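Local coordinates for protein 3-polyprenyl-4-hydroxybenzoate decarboxylase and related decarboxylases (Pelotomaculum thermopropionicum, PDB 6H6X) that binds prenylated FMN and, as a UbiD-class enzyme, interconverts 2-furoic acid and 2,5-furandicarboxylic acid by carboxylation and decarboxylation, at residues R6-F11 and G191-V196; E65-A70 and L297-I302; M71-P74 and E80-A83. The protein carries 8 engineered substitutions. One frame throughout, in Å; residues are numbered along the deposited sequence.

Contact 1: residues R6-F11 and G191-V196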
loop_
_atom_site.group_PDB
_atom_site.type_symbol
_atom_site.label_atom_id
_atom_site.label_comp_id
_atom_site.label_asym_id
_atom_site.label_seq_id
_atom_site.Cartn_x
_atom_site.Cartn_y
_atom_site.Cartn_z
ATOM N N ARG B 6 -32.390 8.227 -0.434
ATOM C CA ARG B 6 -32.871 7.851 0.931
ATOM C C ARG B 6 -32.869 6.378 1.216
ATOM O O ARG B 6 -32.466 5.966 2.305
ATOM C CB ARG B 6 -34.244 8.431 1.250
ATOM C CG ARG B 6 -34.127 9.842 1.800
ATOM C CD ARG B 6 -35.386 10.583 1.587
ATOM N NE ARG B 6 -35.134 12.019 1.484
ATOM C CZ ARG B 6 -35.557 12.950 2.323
ATOM N NH1 ARG B 6 -35.280 14.221 2.045
ATOM N NH2 ARG B 6 -36.275 12.630 3.401
ATOM N N GLU B 7 -33.276 5.564 0.261
ATOM C CA GLU B 7 -33.148 4.127 0.456
ATOM C C GLU B 7 -31.676 3.688 0.541
ATOM O O GLU B 7 -31.319 2.897 1.424
ATOM C CB GLU B 7 -33.967 3.360 -0.581
ATOM C CG GLU B 7 -35.451 3.402 -0.165
ATOM C CD GLU B 7 -36.452 3.259 -1.293
ATOM O OE1 GLU B 7 -36.274 2.305 -2.093
ATOM O OE2 GLU B 7 -37.419 4.079 -1.353
ATOM N N TRP B 8 -30.814 4.274 -0.299
ATOM C CA TRP B 8 -29.411 3.950 -0.220
ATOM C C TRP B 8 -28.869 4.318 1.136
ATOM O O TRP B 8 -28.139 3.542 1.710
ATOM C CB TRP B 8 -28.570 4.642 -1.326
ATOM C CG TRP B 8 -27.148 4.255 -1.225
ATOM C CD1 TRP B 8 -26.137 4.992 -0.691
ATOM C CD2 TRP B 8 -26.594 3.009 -1.574
ATOM N NE1 TRP B 8 -24.981 4.296 -0.734
ATOM C CE2 TRP B 8 -25.229 3.063 -1.259
ATOM C CE3 TRP B 8 -27.127 1.833 -2.140
ATOM C CZ2 TRP B 8 -24.363 1.991 -1.474
ATOM C CZ3 TRP B 8 -26.284 0.771 -2.374
ATOM C CH2 TRP B 8 -24.909 0.846 -2.034
ATOM N N LEU B 9 -29.219 5.490 1.658
ATOM C CA LEU B 9 -28.770 5.825 3.032
ATOM C C LEU B 9 -29.281 4.854 4.109
ATOM O O LEU B 9 -28.569 4.596 5.081
ATOM C CB LEU B 9 -29.113 7.255 3.422
ATOM C CG LEU B 9 -28.532 8.337 2.551
ATOM C CD1 LEU B 9 -28.983 9.688 3.047
ATOM C CD2 LEU B 9 -27.006 8.273 2.512
ATOM N N ALA B 10 -30.481 4.310 3.922
ATOM C CA ALA B 10 -31.037 3.300 4.831
ATOM C C ALA B 10 -30.204 2.031 4.779
ATOM O O ALA B 10 -29.794 1.524 5.822
ATOM C CB ALA B 10 -32.506 2.998 4.495
ATOM N N PHE B 11 -29.942 1.534 3.574
ATOM C CA PHE B 11 -29.009 0.409 3.359
ATOM C C PHE B 11 -27.645 0.621 4.033
ATOM O O PHE B 11 -27.131 -0.290 4.682
ATOM C CB PHE B 11 -28.831 0.189 1.863
ATOM C CG PHE B 11 -27.890 -0.936 1.500
ATOM C CD1 PHE B 11 -28.345 -2.253 1.429
ATOM C CD2 PHE B 11 -26.565 -0.666 1.161
ATOM C CE1 PHE B 11 -27.492 -3.290 1.069
ATOM C CE2 PHE B 11 -25.707 -1.690 0.802
ATOM C CZ PHE B 11 -26.167 -3.008 0.762
ATOM N N GLY B 191 -28.467 14.230 -5.526
ATOM C CA GLY B 191 -29.056 13.359 -4.525
ATOM C C GLY B 191 -29.792 12.258 -5.228
ATOM O O GLY B 191 -31.038 12.154 -5.167
ATOM N N VAL B 192 -29.010 11.428 -5.894
ATOM C CA VAL B 192 -29.542 10.254 -6.566
ATOM C C VAL B 192 -28.851 9.005 -6.083
ATOM O O VAL B 192 -27.849 9.012 -5.367
ATOM C CB VAL B 192 -29.433 10.386 -8.085
ATOM C CG1 VAL B 192 -30.244 11.554 -8.596
ATOM C CG2 VAL B 192 -27.977 10.538 -8.556
ATOM N N HIS B 193 -29.436 7.894 -6.447
ATOM C CA HIS B 193 -28.883 6.618 -6.126
ATOM C C HIS B 193 -27.506 6.477 -6.779
ATOM O O HIS B 193 -27.332 6.914 -7.900
ATOM C CB HIS B 193 -29.835 5.533 -6.632
ATOM C CG HIS B 193 -29.508 4.181 -6.113
ATOM N ND1 HIS B 193 -28.607 3.354 -6.740
ATOM C CD2 HIS B 193 -29.962 3.505 -5.029
ATOM C CE1 HIS B 193 -28.528 2.220 -6.070
ATOM N NE2 HIS B 193 -29.336 2.286 -5.030
ATOM N N PRO B 194 -26.539 5.836 -6.107
ATOM C CA PRO B 194 -25.231 5.615 -6.726
ATOM C C PRO B 194 -25.194 4.934 -8.082
ATOM O O PRO B 194 -24.259 5.186 -8.867
ATOM C CB PRO B 194 -24.502 4.740 -5.709
ATOM C CG PRO B 194 -25.112 5.139 -4.384
ATOM C CD PRO B 194 -26.561 5.385 -4.694
ATOM N N ALA B 195 -26.158 4.074 -8.381
ATOM C CA ALA B 195 -26.213 3.460 -9.710
ATOM C C ALA B 195 -26.417 4.483 -10.768
ATOM O O ALA B 195 -25.921 4.325 -11.893
ATOM C CB ALA B 195 -27.318 2.408 -9.801
ATOM N N VAL B 196 -27.161 5.538 -10.449
ATOM C CA VAL B 196 -27.409 6.596 -11.426
ATOM C C VAL B 196 -26.130 7.418 -11.695
ATOM O O VAL B 196 -25.852 7.797 -12.852
ATOM C CB VAL B 196 -28.589 7.481 -11.007
ATOM C CG1 VAL B 196 -28.846 8.574 -12.023
ATOM C CG2 VAL B 196 -29.864 6.625 -10.779
#
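Trp8, reaching from helix 5-14, lays its indole against His193 and Pro194 at the start of helix 194-199. Earlier in the 6-11 segment, Arg6 NE pairs with Glu239 in a salt bridge outside the contact. A chi1 of -179° swings the Trp8 indole away from the backbone N and out toward Pro194, whose pyrrolidine lies over one face. Pro194 CG sits 3.6 Å from the centroid of the five-membered ring, almost exactly on the ring normal, a CH-pi contact. Beside it, Pro194 CD is 3.7 Å from Trp8 CG. The benzo part of the indole meets the imidazole instead: Trp8 CE3 is 3.7 Å from His193 NE2, in an oblique aromatic pair whose planes are turned 77° to each other. That imidazole is fixed from its other nitrogen, since His193 is the N-cap residue and its ND1 accepts from Ala195 N at 3.0 Å. The N-H comes in tilted, 23° from the imidazole plane; because ND1 accepts, a neutral His193 would probably carry its proton on NE2. One turn on from Trp8, Phe11 places CD2 3.8 Å above the opposite face of the indole, which thus lies between Pro194 and the ring of Phe11 from its own helix. Trp8 NE1 donates to Leu60 O. The contact joins the N-terminal and Rift-related regions: helix 194-199 follows strand 184-190 of the large antiparallel sheet after a three-residue loop, and Ala70 of helix 64-70 packs against Trp8, His193 and Pro194 alike.

Contact 2: residues E65-A70 and L297-I302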
loop_
_atom_site.group_PDB
_atom_site.type_symbol
_atom_site.label_atom_id
_atom_site.label_comp_id
_atom_site.label_asym_id
_atom_site.label_seq_id
_atom_site.Cartn_x
_atom_site.Cartn_y
_atom_site.Cartn_z
ATOM N N GLU B 65 -17.128 -3.063 -2.873
ATOM C CA GLU B 65 -18.235 -3.838 -2.282
ATOM C C GLU B 65 -19.546 -3.024 -2.310
ATOM O O GLU B 65 -20.544 -3.514 -2.823
ATOM C CB GLU B 65 -17.874 -4.314 -0.861
ATOM N N LEU B 66 -19.497 -1.752 -1.895
ATOM C CA LEU B 66 -20.662 -0.878 -1.966
ATOM C C LEU B 66 -21.110 -0.576 -3.353
ATOM O O LEU B 66 -22.299 -0.620 -3.606
ATOM C CB LEU B 66 -20.455 0.394 -1.172
ATOM C CG LEU B 66 -20.346 0.077 0.318
ATOM C CD1 LEU B 66 -19.994 1.324 1.082
ATOM C CD2 LEU B 66 -21.636 -0.525 0.838
ATOM N N PHE B 67 -20.216 -0.332 -4.304
ATOM C CA PHE B 67 -20.711 -0.124 -5.659
ATOM C C PHE B 67 -21.322 -1.380 -6.229
ATOM O O PHE B 67 -22.249 -1.307 -7.027
ATOM C CB PHE B 67 -19.617 0.419 -6.601
ATOM C CG PHE B 67 -19.376 1.899 -6.449
ATOM C CD1 PHE B 67 -20.217 2.806 -7.061
ATOM C CD2 PHE B 67 -18.324 2.366 -5.723
ATOM C CE1 PHE B 67 -20.012 4.172 -6.926
ATOM C CE2 PHE B 67 -18.092 3.741 -5.598
ATOM C CZ PHE B 67 -18.935 4.643 -6.199
ATOM N N ALA B 68 -20.794 -2.539 -5.863
ATOM C CA ALA B 68 -21.425 -3.824 -6.293
ATOM C C ALA B 68 -22.825 -3.956 -5.697
ATOM O O ALA B 68 -23.780 -4.190 -6.417
ATOM C CB ALA B 68 -20.610 -5.015 -5.907
ATOM N N ALA B 69 -22.949 -3.759 -4.405
ATOM C CA ALA B 69 -24.281 -3.662 -3.763
ATOM C C ALA B 69 -25.232 -2.668 -4.476
ATOM O O ALA B 69 -26.387 -3.006 -4.769
ATOM C CB ALA B 69 -24.128 -3.289 -2.317
ATOM N N ALA B 70 -24.733 -1.480 -4.834
ATOM C CA ALA B 70 -25.557 -0.505 -5.553
ATOM C C ALA B 70 -26.074 -1.023 -6.860
ATOM O O ALA B 70 -27.061 -0.546 -7.361
ATOM C CB ALA B 70 -24.803 0.801 -5.787
ATOM N N LEU B 297 -13.017 8.901 -7.161
ATOM C CA LEU B 297 -12.155 8.030 -7.968
ATOM C C LEU B 297 -12.882 6.775 -8.475
ATOM O O LEU B 297 -12.796 6.456 -9.667
ATOM C CB LEU B 297 -10.890 7.660 -7.166
ATOM C CG LEU B 297 -9.949 8.835 -6.826
ATOM C CD1 LEU B 297 -8.694 8.345 -6.178
ATOM C CD2 LEU B 297 -9.680 9.757 -8.023
ATOM N N LEU B 298 -13.686 6.126 -7.614
ATOM C CA LEU B 298 -14.402 4.894 -8.013
ATOM C C LEU B 298 -15.556 5.101 -8.970
ATOM O O LEU B 298 -15.837 4.212 -9.824
ATOM C CB LEU B 298 -14.808 4.073 -6.790
ATOM C CG LEU B 298 -13.626 3.461 -6.075
ATOM C CD1 LEU B 298 -14.000 2.809 -4.741
ATOM C CD2 LEU B 298 -13.018 2.431 -6.964
ATOM N N LEU B 299 -16.218 6.246 -8.901
ATOM C CA LEU B 299 -17.281 6.508 -9.849
ATOM C C LEU B 299 -16.799 6.371 -11.265
ATOM O O LEU B 299 -17.332 5.576 -12.045
ATOM C CB LEU B 299 -17.956 7.891 -9.667
ATOM C CG LEU B 299 -19.143 7.941 -8.729
ATOM C CD1 LEU B 299 -19.575 9.419 -8.606
ATOM C CD2 LEU B 299 -20.250 7.029 -9.266
ATOM N N GLY B 300 -15.808 7.188 -11.608
ATOM C CA GLY B 300 -15.193 7.100 -12.950
ATOM C C GLY B 300 -14.368 5.824 -13.153
ATOM O O GLY B 300 -14.393 5.250 -14.225
ATOM N N GLY B 301 -13.657 5.391 -12.120
ATOM C CA GLY B 301 -12.796 4.228 -12.157
ATOM C C GLY B 301 -13.459 2.919 -12.559
ATOM O O GLY B 301 -12.984 2.223 -13.440
ATOM N N ILE B 302 -14.569 2.601 -11.907
ATOM C CA ILE B 302 -15.342 1.386 -12.187
ATOM C C ILE B 302 -15.857 1.400 -13.588
ATOM O O ILE B 302 -15.748 0.389 -14.287
ATOM C CB ILE B 302 -16.458 1.193 -11.156
ATOM C CG1 ILE B 302 -15.791 0.856 -9.831
ATOM C CG2 ILE B 302 -17.381 0.050 -11.553
ATOM C CD1 ILE B 302 -16.724 0.921 -8.665
#
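Phe67 bridges to Leu298, Leu299 and Ile302 on helix 294-315, and every close approach between 65-70 and 297-302 passes through this one side chain. Its ring spans a wide separation: the axes of the two segments approach to 11.4 Å and cross at -64°, with no hydrogen bond between them. Chi1 of -79° sets Phe67 CG anti to its carbonyl carbon and directs the ring at the other helix. There the packing is close. Phe67 CE2 rests 3.5 Å from Leu298 CB, the methylene at the root of the leucine rather than its branched end. On the other side of the ring's para axis, Phe67 CE1 meets Leu299 CD2 at 3.7 Å, a single methyl of a side chain running roughly at right angles to that of the phenylalanine. Nearer the stem, the terminal methyl Ile302 CD1 is 3.6 Å from Phe67 CB and equally near CG and CD2. All three partners approach the ring obliquely. The rest of 65-70 is looser toward this helix: Glu65, Leu66 and Ala69 lie farther from it and are partly exposed, with Leu66 and Ala69 packing on helix 5-14 instead. Leu299 also touches the bound prenylated FMN, placing the apolar cluster immediately beside the cofactor pocket. Met78 of helix 75-87 covers both Phe67 and Ile302, while Leu198 of helix 194-199 packs against Leu299 and Ile302, so helix 64-70 joins the long helix 294-315 in a core shared by four helices.

Contact 3: residues M71-P74 and E80-A83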
loop_
_atom_site.group_PDB
_atom_site.type_symbol
_atom_site.label_atom_id
_atom_site.label_comp_id
_atom_site.label_asym_id
_atom_site.label_seq_id
_atom_site.Cartn_x
_atom_site.Cartn_y
_atom_site.Cartn_z
ATOM N N MET B 71 -25.380 -1.954 -7.466
ATOM C CA MET B 71 -25.788 -2.531 -8.729
ATOM C C MET B 71 -26.502 -3.884 -8.532
ATOM O O MET B 71 -26.796 -4.549 -9.542
ATOM C CB MET B 71 -24.539 -2.746 -9.617
ATOM C CG MET B 71 -24.142 -1.559 -10.483
ATOM S SD MET B 71 -22.593 -1.942 -11.344
ATOM C CE MET B 71 -21.490 -1.643 -10.014
ATOM N N SER B 72 -26.754 -4.310 -7.284
ATOM C CA SER B 72 -27.314 -5.658 -6.997
ATOM C C SER B 72 -26.520 -6.824 -7.622
ATOM O O SER B 72 -27.082 -7.623 -8.386
ATOM C CB SER B 72 -28.778 -5.727 -7.458
ATOM O OG SER B 72 -29.481 -4.643 -6.893
ATOM N N VAL B 73 -25.204 -6.852 -7.357
ATOM C CA VAL B 73 -24.317 -7.922 -7.810
ATOM C C VAL B 73 -23.257 -8.189 -6.769
ATOM O O VAL B 73 -22.947 -7.316 -5.913
ATOM C CB VAL B 73 -23.595 -7.695 -9.164
ATOM C CG1 VAL B 73 -24.488 -8.023 -10.336
ATOM C CG2 VAL B 73 -22.966 -6.307 -9.280
ATOM N N PRO B 74 -22.699 -9.411 -6.809
ATOM C CA PRO B 74 -21.450 -9.559 -6.043
ATOM C C PRO B 74 -20.296 -8.834 -6.824
ATOM O O PRO B 74 -20.380 -8.651 -8.071
ATOM C CB PRO B 74 -21.267 -11.087 -5.947
ATOM C CG PRO B 74 -22.324 -11.728 -6.852
ATOM C CD PRO B 74 -23.037 -10.629 -7.592
ATOM N N GLU B 80 -18.918 -6.898 -15.468
ATOM C CA GLU B 80 -19.730 -7.505 -16.529
ATOM C C GLU B 80 -21.150 -6.978 -16.416
ATOM O O GLU B 80 -21.750 -6.627 -17.418
ATOM C CB GLU B 80 -19.714 -9.060 -16.482
ATOM C CG GLU B 80 -18.408 -9.705 -17.018
ATOM C CD GLU B 80 -17.364 -10.040 -15.923
ATOM O OE1 GLU B 80 -16.492 -10.898 -16.170
ATOM O OE2 GLU B 80 -17.410 -9.490 -14.779
ATOM N N LYS B 81 -21.692 -6.853 -15.207
ATOM C CA LYS B 81 -23.025 -6.228 -15.099
ATOM C C LYS B 81 -23.037 -4.805 -15.685
ATOM O O LYS B 81 -23.961 -4.437 -16.400
ATOM C CB LYS B 81 -23.571 -6.239 -13.669
ATOM C CG LYS B 81 -25.098 -6.344 -13.667
ATOM C CD LYS B 81 -25.798 -5.631 -12.515
ATOM C CE LYS B 81 -27.268 -6.037 -12.391
ATOM N NZ LYS B 81 -27.984 -5.904 -13.690
ATOM N N LEU B 82 -21.970 -4.023 -15.439
ATOM C CA LEU B 82 -21.916 -2.648 -15.967
ATOM C C LEU B 82 -21.836 -2.657 -17.490
ATOM O O LEU B 82 -22.570 -1.924 -18.140
ATOM C CB LEU B 82 -20.795 -1.810 -15.325
ATOM C CG LEU B 82 -20.735 -0.318 -15.708
ATOM C CD1 LEU B 82 -22.071 0.410 -15.533
ATOM C CD2 LEU B 82 -19.654 0.386 -14.889
ATOM N N ALA B 83 -21.002 -3.520 -18.063
ATOM C CA ALA B 83 -20.883 -3.586 -19.547
ATOM C C ALA B 83 -22.185 -4.074 -20.251
ATOM O O ALA B 83 -22.568 -3.589 -21.333
ATOM C CB ALA B 83 -19.707 -4.481 -19.933
#
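Lys81 stretches its aliphatic chain from helix 75-87 across Val73 and the carbonyl of Met71, its methylenes doing the touching. The lysine and valine side chains meet at a slant. Val73 CG1, anti to its own carbonyl carbon, presses on the middle of the lysine chain, 3.5 Å from Lys81 CD and 3.8 Å from Lys81 CG; the first of these is a tight carbon pair. The bend at chi2 carries CD and CE past the methyl, while that at chi4 (-51°) only turns NZ. Beyond Val73, the same chain runs past the backbone: Met71 O lies 3.2 Å from Lys81 CE and 3.3 Å from Lys81 CD. This oxygen belongs to the turn where helix 64-70 finishes, and Ser72, with positive phi (54°), completes a Schellman motif there. The Met71 side chain sets out toward helix 75-87, but the sulfur comes only to loose range, Met71 SD standing 4.4 Å from Leu82 CB. Met71 and Leu82 both pack on Leu217 of helix 210-217, and Leu82 further reaches Ile302 and Ala306 of helix 294-315. With an alanine at the place of Lys81, the removal of CG, CD and CE would probably uncover Val73 CG1 and the Met71 carbonyl, opening a groove between the turn and helix 75-87. Chemically the contact is thus van der Waals in kind, with no hydrogen bond between its segments. Lys81 CE, bonded to the ammonium nitrogen, is probably slightly polarised, so its approach to Met71 O is likely to be mildly favourable; from the charge itself at most a weak, long-range attraction is likely, because NZ makes no bond to Met71 O.

How the contacts relate
Starting from the N terminus, helix 5-14 meets residues 191-196, which closes the long loop of contact 1 and brings the N-terminal region onto the Rift-related one. Before it closes, residues 65-70 open contact 2, which ends only at 297-302, where the C-terminal region begins; contacts 1 and 2 therefore cross. Contact 3 is a short local closure, folding the loop after helix 64-70 onto the helix 75-87 that follows it, and lies within both larger loops. Contacts 1 and 2 touch directly, Trp8 CZ3 standing 3.5 Å from Ala70 CA. Contacts 2 and 3 join through a probable hydrogen bond, Val73 N to Ala68 O at 3.2 Å. Helix 64-70 links all three.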